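PDB 6KVR: fatty acid amide hydrolase from Candida albicans, which probably hydrolyses monocarboxylic acid amides to the free carboxylate and ammonium, as a member of the amidase signature family. Local coordinates for residues G266-R271 against R301-L306; P357-A362 against A539-Q544; L495-G500 against D564-D569. All coordinates share one frame; numbering follows the deposited sequence.

Interaction 1 of 3, residues G266-R271 against R301-L306; sequences GCHGLR and RSIDDL
His268 reaches from the start of strand 268-271 across to Arg301, Ser302, Ile303 and Leu306, the residues that lead into and open helix 303-317. Its CB touches two methyl groups that both lie on the helix side, Ile303 CD1 and Leu306 CD1, each at 4.1 Å. Because chi1 is -51°, CG stands beside the backbone N, and the ring slides over Ile303, whose CD1 is 3.8 Å from His268 CG. That methyl sits over one ring face in a CH-pi contact, displaced toward the rim, and ND1 stays near it. Further out, His268 CD2 meets the backbone edge-on: Ser302 N lies in the ring plane at 3.7 Å, with the carbonyl carbon of Arg301 alongside it. His268 NE2 comes to 4.1 Å from Arg301 O, too far for a hydrogen bond.

Strand 268-271 pairs antiparallel with strand 295-300, which leads through Arg301 and Ser302 into helix 303-317, so this is the corner where a strand of the large mixed amidase sheet hands over to a helix packed on that sheet. Ser302 is the N-cap, its OG accepting a weak bond from Asp305 N. Along the strand, Leu306 CD1 lies 4.1 Å from Gly269 N and 4.2 Å from Leu270 CB. Val563 and Leu556 of helix 552-565 pack against the same apolar cluster, and a salt bridge to Asp83 holds the far end of Arg301.

Interaction 2 of 3, residues P357-A362 against A539-Q544; sequences PPIRRA and APVGLQ
Val541 points its two methyl groups at the first turns of helix 357-372 and meets three of its residues. The side-chain contacts are all apolar. The tightest joins Val541 CG1 to Ala362 CB at 3.5 Å, closer than carbons usually pack. CG1 stands anti to the backbone N of Val541 (chi1 177°), and the same methyl also touches Ile359 CD1 at 3.9 Å. The other branch, Val541 CG2, meets both Pro358 and Ala362, 4.3 Å from Pro358 CB and 4.1 Å from Ala362 CB. Ile359 divides its branches between two strand residues: CD1 goes to Val541, while CG2 reaches Leu543 CD2 at a looser 4.4 Å. Leu543 and Val541 point the same way, as alternate residues of a strand do, with Gly542 between them.

Two backbone carbonyls also touch the strand's methyls. Pro358 O lies 4.0 Å from Val541 CG2, but its hydrogen bond is the helical one from Ala362 N, and Leu543 CD1 comes near Ala362 O. No hydrogen bond crosses between the two segments.

The short helix and strand axes approach to 8.9 Å at a crossing angle of -59°, a helix laid aslant over one face of a sheet. Strand 540-546 runs between strands 494-499 and 462-466, bonded antiparallel to both. Pro466 of strand 462-466 packs against Ile359, Ile501 of strand 501-502 touches Ala362, and Arg360 and Arg361 form salt bridges with Asp514 and Asp508.

Interaction 3 of 3, residues L495-G500 against D564-D569; sequences LSFQTG and DLLGVD
Phe497 meets Leu566 with the rim of its ring: Leu566 CD1 lies near the ring plane, 4.0 Å from CE2, and the two side chains cross at about a right angle. Phe497 CG sits between its own backbone N and carbonyl carbon (chi1 72°), a crowded position that turns the ring toward the end of helix 552-565, where Ile562 also packs on it. At Gln498 the backbone does most of the touching, its O lying 3.5 Å from Val568 CG2; the amide turns back toward strand 268-271 and donates through NE2 to Cys267 O and Ala263 O.

Helix 552-565 ends in a Schellman motif. Gly567, with positive phi, takes the chain out of the last turn, and its N bonds back to Asp564 O. Beyond it Val568 packs against the strand, two residues after Leu566.

Thr499 presents its carbonyl to both residues, with O 3.4 Å from Val568 CG2 and 3.9 Å from Leu566 CD1. A water bridges the two backbones, donating to Thr499 O at 3.0 Å and to Leu566 O at 3.1 Å. The CB of Thr499 points away from 564-569, and OG1 hydrogen-bonds to Val541 O on the neighbouring strand. At Gly500 the chain turns a corner with positive phi, and its N comes within 3.6 Å of Val568 CG2.

All three contacts reach the same mixed sheet, where strands 268-271, 494-499 and 540-546 are successive neighbours, so strand 494-499 of interaction 3 lies between the strands of interactions 1 and 2. Gly269 O is 2.7 Å from Ser496 N on one side, and Leu543 O is 2.9 Å from Phe497 N on the other, both probable hydrogen bonds. The centres of interactions 1 and 3 are about 10 Å apart, those of 2 and 3 about 12 Å. Interaction 1 comes nearest the catalytic region: the side-chain position of Gly269 is about 10 Å from that of Gly256, a predicted substrate-binding residue, and about 11 Å from the side chain of Ser257, the predicted acyl-ester nucleophile.

Interaction 1 of 3, residues G266-R271 against R301-L306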
loop_
_atom_site.group_PDB
_atom_site.type_symbol
_atom_site.label_atom_id
_atom_site.label_comp_id
_atom_site.label_asym_id
_atom_site.label_seq_id
_atom_site.Cartn_x
_atom_site.Cartn_y
_atom_site.Cartn_z
ATOM N N GLY A 266 -15.343 27.377 -3.274
ATOM C CA GLY A 266 -16.777 27.188 -3.214
ATOM C C GLY A 266 -17.334 25.906 -3.803
ATOM O O GLY A 266 -18.466 25.923 -4.303
ATOM N N CYS A 267 -16.603 24.788 -3.749
ATOM C CA CYS A 267 -17.170 23.523 -4.213
ATOM C C CYS A 267 -16.775 22.418 -3.243
ATOM O O CYS A 267 -16.207 22.676 -2.175
ATOM C CB CYS A 267 -16.747 23.216 -5.655
ATOM S SG CYS A 267 -14.978 23.126 -5.908
ATOM N N HIS A 268 -17.112 21.179 -3.601
ATOM C CA HIS A 268 -16.825 20.003 -2.786
ATOM C C HIS A 268 -15.693 19.209 -3.422
ATOM O O HIS A 268 -15.526 19.217 -4.645
ATOM C CB HIS A 268 -18.034 19.073 -2.646
ATOM C CG HIS A 268 -19.297 19.746 -2.201
ATOM N ND1 HIS A 268 -19.420 20.381 -0.983
ATOM C CD2 HIS A 268 -20.511 19.841 -2.799
ATOM C CE1 HIS A 268 -20.649 20.853 -0.859
ATOM N NE2 HIS A 268 -21.331 20.539 -1.945
ATOM N N GLY A 269 -14.925 18.506 -2.581
ATOM C CA GLY A 269 -13.791 17.746 -3.067
ATOM C C GLY A 269 -13.456 16.569 -2.179
ATOM O O GLY A 269 -13.551 16.667 -0.948
ATOM N N LEU A 270 -13.046 15.458 -2.781
ATOM C CA LEU A 270 -12.718 14.247 -2.033
ATOM C C LEU A 270 -11.253 13.878 -2.217
ATOM O O LEU A 270 -10.808 13.642 -3.346
ATOM C CB LEU A 270 -13.592 13.079 -2.476
ATOM C CG LEU A 270 -13.184 11.767 -1.803
ATOM C CD1 LEU A 270 -13.396 11.841 -0.288
ATOM C CD2 LEU A 270 -13.964 10.593 -2.415
ATOM N N ARG A 271 -10.516 13.816 -1.111
ATOM C CA ARG A 271 -9.230 13.128 -1.092
ATOM C C ARG A 271 -9.447 11.671 -0.675
ATOM O O ARG A 271 -9.677 11.391 0.507
ATOM C CB ARG A 271 -8.256 13.803 -0.128
ATOM C CG ARG A 271 -6.872 13.167 -0.166
ATOM C CD ARG A 271 -6.020 13.378 1.079
ATOM N NE ARG A 271 -6.200 12.250 1.965
ATOM C CZ ARG A 271 -5.447 11.158 2.001
ATOM N NH1 ARG A 271 -4.311 11.059 1.314
ATOM N NH2 ARG A 271 -5.853 10.130 2.732
ATOM N N ARG A 301 -19.851 20.151 -7.622
ATOM C CA ARG A 301 -20.769 20.995 -6.878
ATOM C C ARG A 301 -21.875 20.206 -6.194
ATOM O O ARG A 301 -22.838 20.813 -5.716
ATOM C CB ARG A 301 -21.354 22.071 -7.789
ATOM C CG ARG A 301 -20.306 23.115 -8.180
ATOM C CD ARG A 301 -20.952 24.336 -8.779
ATOM N NE ARG A 301 -21.506 24.005 -10.080
ATOM C CZ ARG A 301 -22.515 24.654 -10.645
ATOM N NH1 ARG A 301 -23.067 25.714 -10.066
ATOM N NH2 ARG A 301 -22.980 24.227 -11.816
ATOM N N SER A 302 -21.755 18.877 -6.113
ATOM C CA SER A 302 -22.644 18.098 -5.260
ATOM C C SER A 302 -21.949 16.816 -4.811
ATOM O O SER A 302 -21.082 16.279 -5.504
ATOM C CB SER A 302 -23.966 17.758 -5.961
ATOM O OG SER A 302 -23.778 16.792 -6.969
ATOM N N ILE A 303 -22.350 16.326 -3.640
ATOM C CA ILE A 303 -21.765 15.093 -3.129
ATOM C C ILE A 303 -22.193 13.892 -3.966
ATOM O O ILE A 303 -21.401 12.960 -4.154
ATOM C CB ILE A 303 -22.120 14.925 -1.643
ATOM C CG1 ILE A 303 -21.806 16.227 -0.912
ATOM C CG2 ILE A 303 -21.389 13.723 -1.036
ATOM C CD1 ILE A 303 -20.342 16.427 -0.597
ATOM N N ASP A 304 -23.430 13.886 -4.485
ATOM C CA ASP A 304 -23.854 12.847 -5.427
ATOM C C ASP A 304 -22.843 12.674 -6.550
ATOM O O ASP A 304 -22.539 11.549 -6.965
ATOM C CB ASP A 304 -25.206 13.190 -6.072
ATOM C CG ASP A 304 -26.302 13.465 -5.072
ATOM O OD1 ASP A 304 -26.187 13.040 -3.903
ATOM O OD2 ASP A 304 -27.291 14.119 -5.481
ATOM N N ASP A 305 -22.341 13.788 -7.073
ATOM C CA ASP A 305 -21.414 13.745 -8.194
ATOM C C ASP A 305 -20.084 13.110 -7.789
ATOM O O ASP A 305 -19.592 12.207 -8.478
ATOM C CB ASP A 305 -21.249 15.158 -8.742
ATOM C CG ASP A 305 -22.461 15.584 -9.565
ATOM O OD1 ASP A 305 -22.414 16.631 -10.231
ATOM O OD2 ASP A 305 -23.463 14.806 -9.575
ATOM N N LEU A 306 -19.517 13.521 -6.645
ATOM C CA LEU A 306 -18.366 12.803 -6.087
ATOM C C LEU A 306 -18.651 11.311 -6.000
ATOM O O LEU A 306 -17.817 10.488 -6.378
ATOM C CB LEU A 306 -18.017 13.352 -4.703
ATOM C CG LEU A 306 -17.760 14.857 -4.554
ATOM C CD1 LEU A 306 -17.137 15.137 -3.203
ATOM C CD2 LEU A 306 -16.859 15.353 -5.673
#

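Interaction 2 of 3, residues P357-A362 against A539-Q544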
loop_
_atom_site.group_PDB
_atom_site.type_symbol
_atom_site.label_atom_id
_atom_site.label_comp_id
_atom_site.label_asym_id
_atom_site.label_seq_id
_atom_site.Cartn_x
_atom_site.Cartn_y
_atom_site.Cartn_z
ATOM N N PRO A 357 -11.355 34.330 12.243
ATOM C CA PRO A 357 -12.752 34.425 12.709
ATOM C C PRO A 357 -13.763 33.738 11.803
ATOM O O PRO A 357 -14.662 33.060 12.322
ATOM C CB PRO A 357 -12.992 35.939 12.776
ATOM C CG PRO A 357 -11.648 36.457 13.221
ATOM C CD PRO A 357 -10.634 35.602 12.472
ATOM N N PRO A 358 -13.699 33.884 10.467
ATOM C CA PRO A 358 -14.719 33.192 9.652
ATOM C C PRO A 358 -14.693 31.680 9.810
ATOM O O PRO A 358 -15.763 31.060 9.858
ATOM C CB PRO A 358 -14.398 33.629 8.218
ATOM C CG PRO A 358 -12.993 34.077 8.258
ATOM C CD PRO A 358 -12.796 34.683 9.619
ATOM N N ILE A 359 -13.507 31.072 9.921
ATOM C CA ILE A 359 -13.428 29.620 10.101
ATOM C C ILE A 359 -13.963 29.221 11.472
ATOM O O ILE A 359 -14.703 28.235 11.606
ATOM C CB ILE A 359 -11.983 29.109 9.909
ATOM C CG1 ILE A 359 -11.353 29.654 8.616
ATOM C CG2 ILE A 359 -11.970 27.595 9.876
ATOM C CD1 ILE A 359 -12.110 29.279 7.352
ATOM N N ARG A 360 -13.580 29.960 12.512
ATOM C CA ARG A 360 -14.095 29.670 13.840
ATOM C C ARG A 360 -15.619 29.738 13.856
ATOM O O ARG A 360 -16.285 28.829 14.370
ATOM C CB ARG A 360 -13.497 30.634 14.860
ATOM C CG ARG A 360 -13.990 30.391 16.300
ATOM C CD ARG A 360 -13.264 31.285 17.296
ATOM N NE ARG A 360 -13.401 32.688 16.929
ATOM C CZ ARG A 360 -12.655 33.659 17.428
ATOM N NH1 ARG A 360 -11.711 33.408 18.319
ATOM N NH2 ARG A 360 -12.868 34.914 17.032
ATOM N N ARG A 361 -16.189 30.791 13.262
ATOM C CA ARG A 361 -17.641 30.956 13.283
ATOM C C ARG A 361 -18.332 29.828 12.527
ATOM O O ARG A 361 -19.269 29.205 13.042
ATOM C CB ARG A 361 -18.037 32.315 12.700
ATOM C CG ARG A 361 -19.545 32.526 12.607
ATOM C CD ARG A 361 -19.945 33.962 12.258
ATOM N NE ARG A 361 -19.417 34.395 10.974
ATOM C CZ ARG A 361 -20.017 34.205 9.807
ATOM N NH1 ARG A 361 -21.191 33.604 9.723
ATOM N NH2 ARG A 361 -19.416 34.622 8.693
ATOM N N ALA A 362 -17.870 29.537 11.304
ATOM C CA ALA A 362 -18.522 28.503 10.504
ATOM C C ALA A 362 -18.411 27.127 11.163
ATOM O O ALA A 362 -19.379 26.355 11.178
ATOM C CB ALA A 362 -17.933 28.483 9.096
ATOM N N ALA A 539 -15.756 35.378 1.104
ATOM C CA ALA A 539 -15.119 34.123 0.708
ATOM C C ALA A 539 -15.835 32.932 1.335
ATOM O O ALA A 539 -16.150 32.953 2.527
ATOM C CB ALA A 539 -13.655 34.108 1.135
ATOM N N PRO A 540 -16.063 31.864 0.578
ATOM C CA PRO A 540 -16.730 30.689 1.150
ATOM C C PRO A 540 -15.876 30.011 2.212
ATOM O O PRO A 540 -14.643 30.085 2.197
ATOM C CB PRO A 540 -16.941 29.773 -0.061
ATOM C CG PRO A 540 -15.960 30.220 -1.073
ATOM C CD PRO A 540 -15.729 31.692 -0.847
ATOM N N VAL A 541 -16.553 29.367 3.165
ATOM C CA VAL A 541 -15.903 28.540 4.178
ATOM C C VAL A 541 -16.220 27.084 3.882
ATOM O O VAL A 541 -17.390 26.678 3.909
ATOM C CB VAL A 541 -16.344 28.878 5.607
ATOM C CG1 VAL A 541 -15.661 27.904 6.552
ATOM C CG2 VAL A 541 -15.980 30.293 5.975
ATOM N N GLY A 542 -15.191 26.294 3.616
ATOM C CA GLY A 542 -15.342 24.852 3.477
ATOM C C GLY A 542 -14.588 24.146 4.585
ATOM O O GLY A 542 -13.521 24.603 4.999
ATOM N N LEU A 543 -15.141 23.033 5.053
ATOM C CA LEU A 543 -14.574 22.287 6.169
ATOM C C LEU A 543 -14.274 20.855 5.735
ATOM O O LEU A 543 -14.757 20.390 4.698
ATOM C CB LEU A 543 -15.535 22.291 7.369
ATOM C CG LEU A 543 -15.915 23.610 8.052
ATOM C CD1 LEU A 543 -16.993 23.352 9.102
ATOM C CD2 LEU A 543 -14.705 24.306 8.692
ATOM N N GLN A 544 -13.504 20.137 6.556
ATOM C CA GLN A 544 -13.084 18.778 6.242
ATOM C C GLN A 544 -13.788 17.752 7.123
ATOM O O GLN A 544 -13.897 17.930 8.342
ATOM C CB GLN A 544 -11.576 18.610 6.409
ATOM C CG GLN A 544 -10.783 19.411 5.425
ATOM C CD GLN A 544 -9.316 19.074 5.525
ATOM O OE1 GLN A 544 -8.754 18.475 4.612
ATOM N NE2 GLN A 544 -8.698 19.415 6.654
#

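Interaction 3 of 3, residues L495-G500 against D564-D569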
loop_
_atom_site.group_PDB
_atom_site.type_symbol
_atom_site.label_atom_id
_atom_site.label_comp_id
_atom_site.label_asym_id
_atom_site.label_seq_id
_atom_site.Cartn_x
_atom_site.Cartn_y
_atom_site.Cartn_z
ATOM N N LEU A 495 -13.261 14.404 3.057
ATOM C CA LEU A 495 -14.136 15.209 2.215
ATOM C C LEU A 495 -13.996 16.673 2.603
ATOM O O LEU A 495 -14.126 17.027 3.779
ATOM C CB LEU A 495 -15.588 14.752 2.367
ATOM C CG LEU A 495 -16.716 15.639 1.824
ATOM C CD1 LEU A 495 -16.705 15.652 0.311
ATOM C CD2 LEU A 495 -18.077 15.148 2.333
ATOM N N SER A 496 -13.721 17.519 1.620
ATOM C CA SER A 496 -13.816 18.966 1.788
ATOM C C SER A 496 -15.177 19.402 1.253
ATOM O O SER A 496 -15.488 19.159 0.081
ATOM C CB SER A 496 -12.677 19.674 1.055
ATOM O OG SER A 496 -12.733 21.079 1.246
ATOM N N PHE A 497 -15.999 20.012 2.113
ATOM C CA PHE A 497 -17.380 20.337 1.759
ATOM C C PHE A 497 -17.731 21.773 2.145
ATOM O O PHE A 497 -17.328 22.252 3.210
ATOM C CB PHE A 497 -18.373 19.347 2.426
ATOM C CG PHE A 497 -18.535 19.535 3.924
ATOM C CD1 PHE A 497 -17.690 18.889 4.822
ATOM C CD2 PHE A 497 -19.549 20.341 4.431
ATOM C CE1 PHE A 497 -17.845 19.052 6.195
ATOM C CE2 PHE A 497 -19.711 20.518 5.794
ATOM C CZ PHE A 497 -18.862 19.867 6.682
ATOM N N GLN A 498 -18.489 22.454 1.276
ATOM C CA GLN A 498 -18.986 23.796 1.591
ATOM C C GLN A 498 -20.007 23.756 2.725
ATOM O O GLN A 498 -20.880 22.883 2.769
ATOM C CB GLN A 498 -19.624 24.440 0.363
ATOM C CG GLN A 498 -18.624 24.894 -0.674
ATOM C CD GLN A 498 -17.534 25.764 -0.081
ATOM O OE1 GLN A 498 -17.806 26.695 0.681
ATOM N NE2 GLN A 498 -16.283 25.466 -0.430
ATOM N N THR A 499 -19.898 24.711 3.644
ATOM C CA THR A 499 -20.845 24.831 4.745
ATOM C C THR A 499 -22.069 25.678 4.405
ATOM O O THR A 499 -23.055 25.626 5.146
ATOM C CB THR A 499 -20.160 25.439 5.973
ATOM O OG1 THR A 499 -19.763 26.782 5.672
ATOM C CG2 THR A 499 -18.940 24.639 6.342
ATOM N N GLY A 500 -22.044 26.433 3.305
ATOM C CA GLY A 500 -23.065 27.424 3.024
ATOM C C GLY A 500 -22.851 28.746 3.727
ATOM O O GLY A 500 -23.683 29.654 3.586
ATOM N N ASP A 564 -27.133 18.163 3.392
ATOM C CA ASP A 564 -28.583 18.315 3.384
ATOM C C ASP A 564 -29.071 18.942 4.685
ATOM O O ASP A 564 -29.915 19.842 4.662
ATOM C CB ASP A 564 -29.251 16.965 3.127
ATOM C CG ASP A 564 -29.128 16.526 1.670
ATOM O OD1 ASP A 564 -28.549 17.293 0.861
ATOM O OD2 ASP A 564 -29.592 15.411 1.332
ATOM N N LEU A 565 -28.523 18.511 5.823
ATOM C CA LEU A 565 -28.822 19.177 7.086
ATOM C C LEU A 565 -28.554 20.678 7.009
ATOM O O LEU A 565 -29.313 21.481 7.568
ATOM C CB LEU A 565 -28.000 18.558 8.207
ATOM C CG LEU A 565 -28.046 19.372 9.504
ATOM C CD1 LEU A 565 -29.366 19.129 10.267
ATOM C CD2 LEU A 565 -26.822 19.123 10.374
ATOM N N LEU A 566 -27.486 21.079 6.313
ATOM C CA LEU A 566 -27.084 22.479 6.260
ATOM C C LEU A 566 -27.767 23.269 5.154
ATOM O O LEU A 566 -27.551 24.478 5.058
ATOM C CB LEU A 566 -25.566 22.593 6.083
ATOM C CG LEU A 566 -24.701 22.169 7.270
ATOM C CD1 LEU A 566 -23.221 22.085 6.886
ATOM C CD2 LEU A 566 -24.899 23.126 8.423
ATOM N N GLY A 567 -28.548 22.623 4.299
ATOM C CA GLY A 567 -29.195 23.327 3.213
ATOM C C GLY A 567 -28.263 23.812 2.123
ATOM O O GLY A 567 -28.582 24.791 1.438
ATOM N N VAL A 568 -27.130 23.145 1.919
ATOM C CA VAL A 568 -26.159 23.605 0.933
ATOM C C VAL A 568 -26.602 23.167 -0.460
ATOM O O VAL A 568 -26.706 21.969 -0.744
ATOM C CB VAL A 568 -24.752 23.082 1.262
ATOM C CG1 VAL A 568 -23.779 23.451 0.147
ATOM C CG2 VAL A 568 -24.281 23.642 2.612
ATOM N N ASP A 569 -26.870 24.140 -1.332
ATOM C CA ASP A 569 -27.219 23.881 -2.731
ATOM C C ASP A 569 -26.357 24.814 -3.579
ATOM O O ASP A 569 -26.685 25.992 -3.737
ATOM C CB ASP A 569 -28.721 24.092 -2.993
ATOM C CG ASP A 569 -29.212 23.412 -4.299
ATOM O OD1 ASP A 569 -28.453 23.370 -5.303
ATOM O OD2 ASP A 569 -30.360 22.899 -4.313
HETATM O O HOH W 1 -25.658 26.634 6.126
#